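Local coordinates for protein cellulosomal scaffoldin (Acetivibrio cellulolyticus, PDB 4WI0) that binds a partner cohesin through its calcium-loaded X-dockerin end and as a full-length scaffoldin probably hydrolyses cellulose, at residues L129-D134 and V142-K147; P10-T15 and A62-R67; G25-I30 and S36-S41. The protein carries 1 engineered substitution. One frame throughout, in Å; residues are numbered along the deposited sequence.

Contact 1. Residues L129-D134 and V142-K147; sequences LDLNRD and VMIVAK. With CA (calcium ion), chain D.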
# COMPACT_ATOMS: atom_id res chain seq x y z
N LEU B 129 4.43 -9.65 -6.04
CA LEU B 129 3.56 -8.48 -5.92
C LEU B 129 3.48 -7.98 -4.48
O LEU B 129 3.10 -6.83 -4.22
CB LEU B 129 2.17 -8.82 -6.46
CG LEU B 129 2.10 -9.42 -7.87
CD1 LEU B 129 0.65 -9.66 -8.27
CD2 LEU B 129 2.79 -8.54 -8.91
N ASP B 130 3.83 -8.86 -3.54
CA ASP B 130 3.95 -8.52 -2.13
C ASP B 130 5.31 -7.84 -1.92
O ASP B 130 6.27 -8.47 -1.48
CB ASP B 130 3.81 -9.79 -1.27
CG ASP B 130 3.93 -9.54 0.22
OD1 ASP B 130 4.06 -8.36 0.63
OD2 ASP B 130 3.89 -10.52 1.00
N LEU B 131 5.36 -6.54 -2.21
CA LEU B 131 6.60 -5.77 -2.21
C LEU B 131 7.30 -5.74 -0.86
O LEU B 131 8.51 -5.92 -0.80
CB LEU B 131 6.36 -4.34 -2.72
CG LEU B 131 5.90 -4.19 -4.17
CD1 LEU B 131 5.79 -2.73 -4.57
CD2 LEU B 131 6.84 -4.93 -5.11
N ASN B 132 6.55 -5.50 0.22
CA ASN B 132 7.16 -5.47 1.56
C ASN B 132 7.27 -6.84 2.25
O ASN B 132 7.69 -6.92 3.40
CB ASN B 132 6.46 -4.45 2.48
CG ASN B 132 5.01 -4.81 2.80
OD1 ASN B 132 4.48 -5.84 2.38
ND2 ASN B 132 4.36 -3.92 3.54
N ARG B 133 6.91 -7.89 1.52
CA ARG B 133 6.97 -9.29 1.99
C ARG B 133 6.35 -9.55 3.37
O ARG B 133 6.86 -10.36 4.14
CB ARG B 133 8.42 -9.81 1.93
CG ARG B 133 8.98 -9.91 0.52
CD ARG B 133 8.24 -10.91 -0.35
NE ARG B 133 8.99 -11.23 -1.57
CZ ARG B 133 9.09 -10.45 -2.65
NH1 ARG B 133 8.47 -9.28 -2.72
NH2 ARG B 133 9.82 -10.87 -3.68
N ASP B 134 5.23 -8.88 3.66
CA ASP B 134 4.51 -9.14 4.92
C ASP B 134 3.47 -10.26 4.79
O ASP B 134 2.71 -10.50 5.72
CB ASP B 134 3.88 -7.86 5.50
CG ASP B 134 2.80 -7.24 4.59
OD1 ASP B 134 2.47 -7.78 3.51
OD2 ASP B 134 2.27 -6.18 5.00
N VAL B 142 0.75 -1.03 -2.64
CA VAL B 142 0.41 -0.01 -3.63
C VAL B 142 1.01 1.36 -3.26
O VAL B 142 1.53 2.07 -4.14
CB VAL B 142 -1.13 0.09 -3.81
CG1 VAL B 142 -1.53 1.33 -4.61
CG2 VAL B 142 -1.67 -1.18 -4.46
N MET B 143 0.95 1.74 -1.98
CA MET B 143 1.48 3.04 -1.54
C MET B 143 3.00 3.10 -1.62
O MET B 143 3.57 4.18 -1.81
CB MET B 143 1.02 3.38 -0.11
CG MET B 143 -0.48 3.60 0.05
SD MET B 143 -1.16 4.95 -0.94
CE MET B 143 -0.38 6.33 -0.13
N ILE B 144 3.67 1.95 -1.49
CA ILE B 144 5.12 1.89 -1.70
C ILE B 144 5.47 2.35 -3.11
O ILE B 144 6.40 3.12 -3.31
CB ILE B 144 5.67 0.47 -1.44
CG1 ILE B 144 5.68 0.18 0.05
CG2 ILE B 144 7.09 0.31 -1.99
CD1 ILE B 144 5.91 -1.28 0.37
N VAL B 145 4.71 1.87 -4.09
CA VAL B 145 4.92 2.26 -5.48
C VAL B 145 4.61 3.75 -5.63
O VAL B 145 5.38 4.49 -6.26
CB VAL B 145 4.05 1.41 -6.45
CG1 VAL B 145 4.30 1.82 -7.90
CG2 VAL B 145 4.34 -0.07 -6.27
N ALA B 146 3.50 4.20 -5.04
CA ALA B 146 3.10 5.61 -5.09
C ALA B 146 4.15 6.59 -4.54
O ALA B 146 4.17 7.75 -4.95
CB ALA B 146 1.76 5.81 -4.38
N LYS B 147 5.01 6.13 -3.63
CA LYS B 147 6.13 6.95 -3.11
C LYS B 147 6.97 7.58 -4.21
O LYS B 147 7.48 8.69 -4.04
CB LYS B 147 7.10 6.12 -2.27
CG LYS B 147 6.61 5.66 -0.91
CD LYS B 147 7.71 4.85 -0.23
CE LYS B 147 7.34 4.50 1.20
NZ LYS B 147 7.37 5.69 2.11
CA CA D . 2.56 -6.64 1.38
O HOH W 1 1.01 -5.32 2.73
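In this EF-hand-like calcium loop of the dockerin module, L131 and N132 turn back onto I144 and V145 of the helix that follows. The principle illustrated is that one residue can serve metal and helix at once, as N132 does with OD1 on the ion and CB on the helix, while its neighbour L131 serves the helix alone. L131 meets the helix through one methyl: CD1 presses on V145 CG2 at 3.5 Å, closer than ordinary van der Waals contact, with the two side chains crossing nearly at right angles. The same CD1 lies looser against I144 CG2, at 4.2 Å, as L131 and I144 run past each other in opposite senses. The CB of N132 rests on I144 CD1 at 3.8 Å, while CG, set between the backbone N and the carbonyl carbon (chi1 66°), carries OD1 round to the calcium ion, 2.3 Å from that oxygen. D130 OD1 and D134 OD1 each bind the calcium at 2.4 Å. A water is a further ligand and donates to D134 OD2 at 2.7 Å, linking metal and carboxylate. A136 O and the carboxylate of D141 supply the remaining ligands. Within the type I turn from D130 to R133, the D130 carbonyl accepts from R133 N and R133 NH1 on opposite faces of its plane. Beyond the calcium, Y125 OH and G135 N hold D130 OD2, I109 and I112 of helix 106-113 line V145, and K147 NZ bonds to the neighbouring cohesin chain. The chemistry is thus apolar across the two segments, with metal coordination and hydrogen bonds within the loop: calcium binding would be expected to set the position of L131, and with it the seating of a helix that touches the cohesin.

Contact 2. Residues P10-T15 and A62-R67; sequences PDFVTT and ANYLTR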
# COMPACT_ATOMS: atom_id res chain seq x y z
N PRO B 10 15.80 -1.33 1.01
CA PRO B 10 14.65 -0.88 0.22
C PRO B 10 14.04 0.37 0.84
O PRO B 10 14.12 0.54 2.07
CB PRO B 10 13.68 -2.06 0.31
CG PRO B 10 14.02 -2.72 1.60
CD PRO B 10 15.50 -2.54 1.79
N ASP B 11 13.45 1.25 0.02
CA ASP B 11 12.82 2.47 0.54
C ASP B 11 11.37 2.22 1.02
O ASP B 11 10.40 2.71 0.42
CB ASP B 11 12.87 3.61 -0.50
CG ASP B 11 12.39 4.93 0.06
OD1 ASP B 11 12.32 5.07 1.30
OD2 ASP B 11 12.06 5.83 -0.73
N PHE B 12 11.24 1.47 2.10
CA PHE B 12 9.97 1.31 2.83
C PHE B 12 10.25 0.70 4.20
O PHE B 12 11.29 0.06 4.41
CB PHE B 12 8.93 0.49 2.04
CG PHE B 12 9.39 -0.90 1.65
CD1 PHE B 12 9.43 -1.94 2.57
CD2 PHE B 12 9.72 -1.18 0.33
CE1 PHE B 12 9.83 -3.21 2.20
CE2 PHE B 12 10.13 -2.45 -0.04
CZ PHE B 12 10.19 -3.47 0.89
N VAL B 13 9.33 0.91 5.12
CA VAL B 13 9.51 0.47 6.51
C VAL B 13 9.38 -1.05 6.63
O VAL B 13 8.51 -1.65 6.00
CB VAL B 13 8.53 1.20 7.48
CG1 VAL B 13 8.71 2.71 7.37
CG2 VAL B 13 7.08 0.83 7.21
N THR B 14 10.26 -1.67 7.42
CA THR B 14 10.29 -3.13 7.58
C THR B 14 10.10 -3.52 9.04
O THR B 14 9.99 -2.65 9.91
CB THR B 14 11.62 -3.72 7.08
OG1 THR B 14 12.70 -3.19 7.85
CG2 THR B 14 11.85 -3.39 5.61
N THR B 15 10.04 -4.83 9.29
CA THR B 15 10.04 -5.38 10.65
C THR B 15 11.16 -6.40 10.78
O THR B 15 11.84 -6.72 9.80
CB THR B 15 8.72 -6.10 10.98
OG1 THR B 15 8.59 -7.27 10.17
CG2 THR B 15 7.53 -5.17 10.75
N ALA B 62 15.03 -7.71 -8.95
CA ALA B 62 13.74 -7.95 -9.58
C ALA B 62 12.68 -7.09 -8.90
O ALA B 62 12.63 -7.02 -7.66
CB ALA B 62 13.37 -9.43 -9.49
N ASN B 63 11.86 -6.43 -9.71
CA ASN B 63 10.79 -5.54 -9.24
C ASN B 63 11.22 -4.25 -8.53
O ASN B 63 10.39 -3.60 -7.88
CB ASN B 63 9.76 -6.32 -8.41
CG ASN B 63 9.01 -7.35 -9.23
OD1 ASN B 63 8.91 -7.26 -10.45
ND2 ASN B 63 8.45 -8.35 -8.55
N TYR B 64 12.50 -3.87 -8.67
CA TYR B 64 13.03 -2.59 -8.18
C TYR B 64 13.56 -1.77 -9.35
O TYR B 64 14.08 -2.33 -10.32
CB TYR B 64 14.18 -2.79 -7.20
CG TYR B 64 13.73 -3.21 -5.83
CD1 TYR B 64 13.39 -4.52 -5.57
CD2 TYR B 64 13.64 -2.28 -4.79
CE1 TYR B 64 12.95 -4.91 -4.31
CE2 TYR B 64 13.21 -2.66 -3.53
CZ TYR B 64 12.86 -3.98 -3.29
OH TYR B 64 12.44 -4.37 -2.03
N LEU B 65 13.47 -0.45 -9.22
CA LEU B 65 14.00 0.46 -10.23
C LEU B 65 15.53 0.48 -10.17
O LEU B 65 16.13 0.79 -9.14
CB LEU B 65 13.44 1.86 -10.01
CG LEU B 65 13.74 2.91 -11.07
CD1 LEU B 65 12.99 2.60 -12.35
CD2 LEU B 65 13.38 4.28 -10.53
N THR B 66 16.16 0.11 -11.27
CA THR B 66 17.61 0.03 -11.36
C THR B 66 18.24 1.39 -11.02
O THR B 66 17.74 2.43 -11.44
CB THR B 66 18.03 -0.50 -12.75
OG1 THR B 66 17.64 -1.88 -12.85
CG2 THR B 66 19.55 -0.39 -12.97
N ARG B 67 19.31 1.35 -10.24
CA ARG B 67 20.03 2.55 -9.84
C ARG B 67 21.45 2.55 -10.39
O ARG B 67 22.11 1.51 -10.42
CB ARG B 67 20.07 2.66 -8.30
CG ARG B 67 20.75 3.92 -7.78
CD ARG B 67 20.41 4.19 -6.33
NE ARG B 67 20.87 5.51 -5.89
CZ ARG B 67 20.46 6.14 -4.79
NH1 ARG B 67 19.56 5.61 -3.97
NH2 ARG B 67 20.96 7.35 -4.51
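Y64 reaches P10 and F12 with the outer end of its phenol, a small example of how one long side chain can join two distant loops without any hydrogen bond between them. The closest approach is that of P10 CB to Y64 OH, 3.5 Å, made at the edge of the tyrosine ring; Y64 CE2 follows at 3.9 Å from the same carbon. The phenol oxygen also lies at the edge of the F12 ring, near its plane, 3.6 Å from F12 CE2, and the two aromatic side chains cross almost perpendicularly. F12 is folded back by its first torsion (chi1 57°, CG between the backbone N and the carbonyl carbon), which brings one ring face over P10: CG of the proline stands 4.0 Å above that plane, toward the rim. Farther out, both loops are held by outside bonds. D11 bonds through its backbone to M89 and through OD2 to H148 NE2, while Q100 binds both N63 N and Y64 O. F26 meets the Y64 ring edge-to-face. The whole cluster lies where the X module meets the dockerin, with V22 of helix 19-22 against P10 and F12, M89 of strand 78-89 beside Y64, and N132 of the calcium loop against F12.

Contact 3. Residues G25-I30 and S36-S41; sequences GFTVEI and SAVTDS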
# COMPACT_ATOMS: atom_id res chain seq x y z
N GLY B 25 19.57 -9.83 -1.55
CA GLY B 25 19.32 -10.10 -2.95
C GLY B 25 19.53 -8.96 -3.92
O GLY B 25 19.27 -9.12 -5.11
N PHE B 26 20.00 -7.80 -3.45
CA PHE B 26 20.38 -6.72 -4.36
C PHE B 26 21.75 -7.03 -4.96
O PHE B 26 22.70 -7.35 -4.23
CB PHE B 26 20.44 -5.37 -3.63
CG PHE B 26 19.10 -4.86 -3.17
CD1 PHE B 26 18.28 -4.14 -4.02
CD2 PHE B 26 18.66 -5.10 -1.87
CE1 PHE B 26 17.05 -3.67 -3.60
CE2 PHE B 26 17.43 -4.63 -1.44
CZ PHE B 26 16.62 -3.92 -2.30
N THR B 27 21.85 -6.96 -6.29
CA THR B 27 23.11 -7.21 -6.99
C THR B 27 23.80 -5.88 -7.29
O THR B 27 23.21 -4.99 -7.90
CB THR B 27 22.87 -7.96 -8.31
OG1 THR B 27 22.16 -9.17 -8.04
CG2 THR B 27 24.18 -8.30 -8.99
N VAL B 28 25.04 -5.76 -6.84
CA VAL B 28 25.82 -4.54 -6.99
C VAL B 28 26.98 -4.86 -7.92
O VAL B 28 27.80 -5.72 -7.62
CB VAL B 28 26.36 -4.05 -5.64
CG1 VAL B 28 27.13 -2.75 -5.80
CG2 VAL B 28 25.23 -3.87 -4.65
N GLU B 29 27.02 -4.16 -9.05
CA GLU B 29 28.01 -4.39 -10.10
C GLU B 29 28.90 -3.16 -10.21
O GLU B 29 28.39 -2.03 -10.17
CB GLU B 29 27.32 -4.62 -11.46
CG GLU B 29 28.24 -4.34 -12.65
CD GLU B 29 27.65 -4.67 -14.01
OE1 GLU B 29 26.41 -4.62 -14.19
OE2 GLU B 29 28.46 -4.95 -14.91
N ILE B 30 30.20 -3.37 -10.38
CA ILE B 30 31.12 -2.30 -10.73
C ILE B 30 31.28 -2.30 -12.25
O ILE B 30 32.06 -3.07 -12.80
CB ILE B 30 32.47 -2.46 -10.02
CG1 ILE B 30 32.26 -2.44 -8.50
CG2 ILE B 30 33.44 -1.35 -10.44
CD1 ILE B 30 33.50 -2.75 -7.71
N SER B 36 30.94 -8.29 -9.17
CA SER B 36 29.65 -8.03 -8.55
C SER B 36 29.57 -8.66 -7.16
O SER B 36 30.50 -9.34 -6.72
CB SER B 36 28.51 -8.59 -9.42
OG SER B 36 28.30 -7.77 -10.55
N ALA B 37 28.46 -8.41 -6.47
CA ALA B 37 28.17 -9.03 -5.19
C ALA B 37 26.68 -8.90 -4.90
O ALA B 37 26.02 -7.98 -5.40
CB ALA B 37 28.98 -8.39 -4.08
N VAL B 38 26.17 -9.81 -4.08
CA VAL B 38 24.77 -9.77 -3.68
C VAL B 38 24.70 -9.44 -2.19
O VAL B 38 25.50 -9.97 -1.40
CB VAL B 38 24.09 -11.12 -3.96
CG1 VAL B 38 22.62 -11.06 -3.60
CG2 VAL B 38 24.26 -11.48 -5.44
N THR B 39 23.75 -8.58 -1.82
CA THR B 39 23.64 -8.17 -0.42
C THR B 39 23.14 -9.34 0.44
O THR B 39 22.34 -10.16 -0.02
CB THR B 39 22.69 -6.97 -0.23
OG1 THR B 39 21.40 -7.26 -0.76
CG2 THR B 39 23.26 -5.71 -0.90
N ASP B 40 23.62 -9.41 1.69
CA ASP B 40 23.13 -10.38 2.67
C ASP B 40 21.86 -9.87 3.36
O ASP B 40 21.29 -8.86 2.94
CB ASP B 40 24.23 -10.72 3.70
CG ASP B 40 24.71 -9.50 4.50
OD1 ASP B 40 23.96 -8.51 4.67
OD2 ASP B 40 25.86 -9.55 4.96
N SER B 41 21.42 -10.57 4.41
CA SER B 41 20.18 -10.20 5.10
C SER B 41 20.28 -8.89 5.87
O SER B 41 19.25 -8.33 6.27
CB SER B 41 19.73 -11.33 6.02
OG SER B 41 20.68 -11.54 7.07
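V28 and A37 form the hydrogen-bonded pair at the middle of a beta hairpin, a worked case of an antiparallel pair with one buried and one outward face. The axes of strand segments 27-30 and 36-38 are antiparallel, with 167° between their N-to-C directions. V28 N donates to A37 O at 2.8 Å, nearly straight at 172°, and A37 N returns the bond to V28 O at 3.0 Å through a more bent bond. Both side chains point into the X module, where V28 meets I8, F45 and V57, and A37 meets I47. The pairing is prolonged past the strands by T39, whose N reaches F26 O in the carbonyl plane at 2.9 Å. Its hydroxyl, placed by a chi1 of 57° between the backbone N and the carbonyl carbon, accepts from F26 N at 3.1 Å and bonds to K23 O as well. This same OG1 lies in the plane of the F26 ring at its edge, 3.7 Å from CD2, and T39 O takes a further bond from G25 N. The other face, carrying T27, E29, S36 and V38, is looser and turned largely to solvent. Here V38 spreads CG1 over the glycine backbone, 3.5 Å from G25 CA, while CG2 only skirts T27 OG1. At the far end S36 OG approaches E29 CB at 3.4 Å, but the glutamate chain, extended, carries its carboxylate away from S36. Strand 53-60 pairs with the other edge of strand 27-31, leaving strand 34-38 at one edge of that sheet within this chain. Main-chain bonds therefore hold the hairpin from G25 and T39 to V28 and A37, and the twofold grip on the T39 hydroxyl satisfies a buried polar atom next to an aromatic ring and would restrain the chain where it leaves the strand.

From the N terminus, the chain leaves strand 2-10 through 10-15, the first half of contact 2, whose partner 62-67 comes only after 46 intervening residues. Contact 3 nests wholly inside that long loop, itself closing a short hairpin turn. Contact 1 follows in series, within the dockerin, and closes the small loop between a calcium site and its helix. None of the three cross. Contact 2 bridges the other two: it touches contact 3 on the X-module side, and on the dockerin side the F12 ring also packs on I144 of contact 1. Contacts 1 and 3, whose centres are about 21 Å apart, do not touch.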